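Side-chain contacts in putative D-arabinose 5-phosphate isomerase (Klebsiella pneumoniae subsp. pneumoniae, PDB 3K2V), which probably interconverts D-ribulose 5-phosphate and D-arabinose 5-phosphate, and whose CBS-domain pair binds CMP-linked 3-deoxy-octulosonate: residues Ala65-Asp68 and Asp69-Ile73; Val115-Leu118 and Asn119-Ser123. One frame throughout, in Å; residues are numbered along the deposited sequence.

Interaction 1 of 2, residues Ala65-Asp68 and Asp69-Ile73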
loop_
_atom_site.group_PDB
_atom_site.type_symbol
_atom_site.label_atom_id
_atom_site.label_comp_id
_atom_site.label_asym_id
_atom_site.label_seq_id
_atom_site.Cartn_x
_atom_site.Cartn_y
_atom_site.Cartn_z
ATOM N N ALA A 65 3.802 9.064 -10.047
ATOM C CA ALA A 65 4.012 10.488 -10.105
ATOM C C ALA A 65 3.256 11.096 -11.287
ATOM O O ALA A 65 2.922 10.421 -12.277
ATOM C CB ALA A 65 5.550 10.801 -10.249
ATOM N N ILE A 66 2.997 12.383 -11.168
ATOM C CA ILE A 66 2.507 13.195 -12.258
ATOM C C ILE A 66 3.584 14.262 -12.452
ATOM O O ILE A 66 3.903 15.007 -11.516
ATOM C CB ILE A 66 1.159 13.873 -11.943
ATOM C CG1 ILE A 66 0.036 12.832 -11.738
ATOM C CG2 ILE A 66 0.767 14.811 -13.111
ATOM C CD1 ILE A 66 -0.025 12.166 -10.353
ATOM N N CYS A 67 4.173 14.282 -13.640
ATOM C CA CYS A 67 5.332 15.128 -13.960
ATOM C C CYS A 67 5.064 15.988 -15.174
ATOM O O CYS A 67 4.292 15.617 -16.052
ATOM C CB CYS A 67 6.560 14.256 -14.260
ATOM S SG CYS A 67 7.156 13.346 -12.836
ATOM N N ASP A 68 5.737 17.128 -15.247
ATOM C CA ASP A 68 5.729 17.921 -16.463
ATOM C C ASP A 68 6.773 17.398 -17.464
ATOM O O ASP A 68 7.426 16.368 -17.216
ATOM C CB ASP A 68 5.907 19.403 -16.144
ATOM C CG ASP A 68 7.297 19.758 -15.667
ATOM O OD1 ASP A 68 8.274 18.949 -15.817
ATOM O OD2 ASP A 68 7.405 20.892 -15.143
ATOM N N ASP A 69 6.932 18.103 -18.583
ATOM C CA ASP A 69 7.815 17.653 -19.663
ATOM C C ASP A 69 9.277 17.675 -19.279
ATOM O O ASP A 69 10.069 17.054 -19.950
ATOM C CB ASP A 69 7.635 18.488 -20.939
ATOM C CG ASP A 69 6.303 18.224 -21.626
ATOM O OD1 ASP A 69 5.696 17.143 -21.395
ATOM O OD2 ASP A 69 5.865 19.103 -22.404
ATOM N N ASP A 70 9.623 18.412 -18.228
ATOM C CA ASP A 70 10.993 18.458 -17.714
ATOM C C ASP A 70 11.245 17.455 -16.587
ATOM O O ASP A 70 12.288 17.507 -15.936
ATOM C CB ASP A 70 11.299 19.877 -17.220
ATOM C CG ASP A 70 11.177 20.921 -18.340
ATOM O OD1 ASP A 70 11.791 20.726 -19.408
ATOM O OD2 ASP A 70 10.451 21.923 -18.151
HETATM N N MSE A 71 10.285 16.555 -16.350
HETATM C CA MSE A 71 10.328 15.598 -15.239
HETATM C C MSE A 71 10.340 16.264 -13.864
HETATM O O MSE A 71 10.832 15.692 -12.897
HETATM C CB MSE A 71 11.497 14.604 -15.385
HETATM C CG MSE A 71 11.313 13.579 -16.486
HETATM SE SE MSE A 71 9.764 12.402 -16.222
HETATM C CE MSE A 71 10.225 11.744 -14.549
ATOM N N ASN A 72 9.771 17.460 -13.754
ATOM C CA ASN A 72 9.506 18.040 -12.459
ATOM C C ASN A 72 8.202 17.488 -11.895
ATOM O O ASN A 72 7.233 17.294 -12.618
ATOM C CB ASN A 72 9.407 19.551 -12.556
ATOM C CG ASN A 72 10.732 20.190 -12.836
ATOM O OD1 ASN A 72 11.748 19.810 -12.257
ATOM N ND2 ASN A 72 10.738 21.171 -13.730
ATOM N N ILE A 73 8.196 17.254 -10.602
ATOM C CA ILE A 73 7.068 16.654 -9.911
ATOM C C ILE A 73 5.966 17.694 -9.779
ATOM O O ILE A 73 6.191 18.761 -9.240
ATOM C CB ILE A 73 7.488 16.218 -8.489
ATOM C CG1 ILE A 73 8.595 15.143 -8.558
ATOM C CG2 ILE A 73 6.305 15.712 -7.682
ATOM C CD1 ILE A 73 9.437 15.061 -7.267
HETATM O O HOH W 1 9.298 22.448 -15.814
#

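Interaction 2 of 2, residues Val115-Leu118 and Asn119-Ser123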
loop_
_atom_site.group_PDB
_atom_site.type_symbol
_atom_site.label_atom_id
_atom_site.label_comp_id
_atom_site.label_asym_id
_atom_site.label_seq_id
_atom_site.Cartn_x
_atom_site.Cartn_y
_atom_site.Cartn_z
ATOM N N VAL A 115 18.084 3.860 5.764
ATOM C CA VAL A 115 17.514 3.917 7.127
ATOM C C VAL A 115 16.695 5.194 7.371
ATOM O O VAL A 115 15.647 5.161 8.028
ATOM C CB VAL A 115 18.570 3.740 8.245
ATOM C CG1 VAL A 115 19.557 4.911 8.302
ATOM C CG2 VAL A 115 17.857 3.542 9.602
ATOM N N ASP A 116 17.162 6.313 6.829
ATOM C CA ASP A 116 16.447 7.566 7.009
ATOM C C ASP A 116 15.221 7.635 6.114
ATOM O O ASP A 116 14.212 8.195 6.510
ATOM C CB ASP A 116 17.387 8.748 6.816
ATOM C CG ASP A 116 18.459 8.804 7.914
ATOM O OD1 ASP A 116 18.076 8.607 9.085
ATOM O OD2 ASP A 116 19.659 9.014 7.620
ATOM N N ALA A 117 15.285 7.014 4.942
ATOM C CA ALA A 117 14.106 6.872 4.083
ATOM C C ALA A 117 13.037 6.029 4.795
ATOM O O ALA A 117 11.850 6.359 4.802
ATOM C CB ALA A 117 14.498 6.250 2.754
ATOM N N LEU A 118 13.467 4.953 5.444
ATOM C CA LEU A 118 12.525 4.101 6.181
ATOM C C LEU A 118 11.858 4.884 7.305
ATOM O O LEU A 118 10.636 4.796 7.500
ATOM C CB LEU A 118 13.265 2.887 6.735
ATOM C CG LEU A 118 12.480 1.904 7.608
ATOM C CD1 LEU A 118 11.383 1.245 6.782
ATOM C CD2 LEU A 118 13.466 0.897 8.182
ATOM N N ASN A 119 12.668 5.634 8.049
ATOM C CA ASN A 119 12.167 6.430 9.166
ATOM C C ASN A 119 11.141 7.449 8.694
ATOM O O ASN A 119 10.108 7.619 9.338
ATOM C CB ASN A 119 13.311 7.128 9.931
ATOM C CG ASN A 119 14.072 6.178 10.859
ATOM O OD1 ASN A 119 13.569 5.138 11.241
ATOM N ND2 ASN A 119 15.302 6.548 11.217
ATOM N N LEU A 120 11.409 8.091 7.555
ATOM C CA LEU A 120 10.476 9.056 6.971
ATOM C C LEU A 120 9.188 8.372 6.576
ATOM O O LEU A 120 8.085 8.890 6.842
ATOM C CB LEU A 120 11.092 9.760 5.746
ATOM C CG LEU A 120 10.177 10.773 5.044
ATOM C CD1 LEU A 120 9.848 11.955 5.986
ATOM C CD2 LEU A 120 10.792 11.288 3.755
HETATM N N MSE A 121 9.303 7.205 5.956
HETATM C CA MSE A 121 8.110 6.481 5.506
HETATM C C MSE A 121 7.248 6.057 6.703
HETATM O O MSE A 121 6.018 6.179 6.669
HETATM C CB MSE A 121 8.487 5.284 4.620
HETATM C CG MSE A 121 8.933 5.699 3.215
HETATM SE SE MSE A 121 9.176 4.187 1.939
HETATM C CE MSE A 121 11.101 3.976 2.023
ATOM N N GLN A 122 7.910 5.589 7.760
ATOM C CA GLN A 122 7.238 5.219 9.006
ATOM C C GLN A 122 6.535 6.404 9.612
ATOM O O GLN A 122 5.387 6.291 10.000
ATOM C CB GLN A 122 8.235 4.698 10.049
ATOM C CG GLN A 122 8.716 3.309 9.781
ATOM C CD GLN A 122 7.628 2.299 9.971
ATOM O OE1 GLN A 122 7.037 1.823 8.992
ATOM N NE2 GLN A 122 7.313 1.986 11.228
ATOM N N SER A 123 7.231 7.532 9.711
ATOM C CA SER A 123 6.657 8.703 10.363
ATOM C C SER A 123 5.535 9.335 9.549
ATOM O O SER A 123 4.626 9.934 10.126
ATOM C CB SER A 123 7.721 9.727 10.735
ATOM O OG SER A 123 8.164 10.451 9.619
HETATM O O HOH W 2 15.951 9.582 10.191
#

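Interaction 1 of 2, residues Ala65-Asp68 and Asp69-Ile73
Asp68 and Asn72 face each other across the mouth of a tight turn, and the Asp68 carboxylate organises the backbone that joins them. Its CG sits between the backbone N and the carbonyl carbon (chi1 71°), which tucks the group in over the turn. There OD1 serves two backbone donors that approach from opposite faces of the carboxylate plane: Asp70 N at 2.8 Å from OD1, through a distinctly bent bond, and Asn72 N at 3.0 Å from OD1, through a straighter one. The first of these makes an Asx turn. With two bonds on one oxygen, rotation of the carboxylate is restrained.

The other oxygen looks to the Asn72 amide, whose plane is turned 65° from that of the carboxylate. The two groups do not bond directly; a water accepts a hydrogen bond from Asn72 ND2, 2.8 Å away, and donates to Asp68 OD2 at 2.5 Å and to Asp70 OD2 at 2.7 Å. By joining two carboxylates, it probably eases the proximity of their like charges.

Beneath these side chains lies a textbook hairpin end, a type I turn followed by a G1 bulge. Met71 N reaches Asp68 O at 3.0 Å, while Asp68 N pairs with Asn72 O, also at 3.0 Å. Met71, a selenomethionine, takes the left-handed backbone conformation that this bulge demands. Its chain bends back so that CE rests 3.9 Å from Cys67 SG.

Cys67 and Ile73 form the adjoining non-hydrogen-bonded pair and point to the same face of the sheet, where both side chains meet Leu137 of strand 136-142; Ile73 also touches Leu130 and Ala132 of strand 128-133. The hairpin joins strands 63-67 and 73-78, and strand 42-43 runs along the other edge of 63-67.

Interaction 2 of 2, residues Val115-Leu118 and Asn119-Ser123
The Asn119 side chain lies alongside Val115 and Asp116, one turn earlier in the helix. Its CB is already close to two carbonyls, 3.6 Å from Val115 O and 3.7 Å from Asp116 O. With CG anti to the carbonyl carbon (chi1 -77°), the chain then leans over the first of these, CG coming to 3.4 Å from Val115 O. At the tip, OD1 and ND2 both have Val115 O as their nearest neighbour across the contact, but the angle at ND2 is too poor for a hydrogen bond; the carbonyl is taken instead by Asn119 N. ND2 donates to a water 3.3 Å away, which in turn donates to Asp116 OD1 at 2.6 Å, linking amide and carboxylate, whose planes stand 52° apart. A weak bond to a glycerol, probably from the crystallisation liquor, also involves ND2.

The helix, 114-124, is the crossover of a beta-alpha-beta unit in the second CBS domain, between strands 107-108 and 128-133. Ala117 and Leu120 pack on Ile108 of the first strand. Selenomethionine Met121 runs back over Ala117, its CG 3.4 Å from Ala117 O and its CE 4.2 Å from Ala117 CB, and it also packs on Met143 and Leu146 of helix 143-146. Gln122 passes its CG 3.3 Å from Leu118 O, then bends so that OE1 hydrogen-bonds His144 of the second subunit, while Leu118 lies against Leu147 of that same neighbour.

Each contact is local, yet they show two ways a short stretch of chain orders its own side chains. In interaction 1 the backbone reverses, and a carboxylate accepts hydrogen bonds from backbone amides at the turn; in interaction 2 regular i to i+4 backbone bonds run through the helix, and the Gln122 side chain finds its polar partner in another subunit. Both are partly buried, with a water joining polar groups at the surface and apolar residues inward. Interactions 1 and 2 occupy different CBS domains, on opposite sides of the chain's centre, their nearest atoms about 12 Å apart. Within the assembly the 65-73 hairpin touches only its own chain; the 115-123 part of helix 114-124 also meets the second subunit.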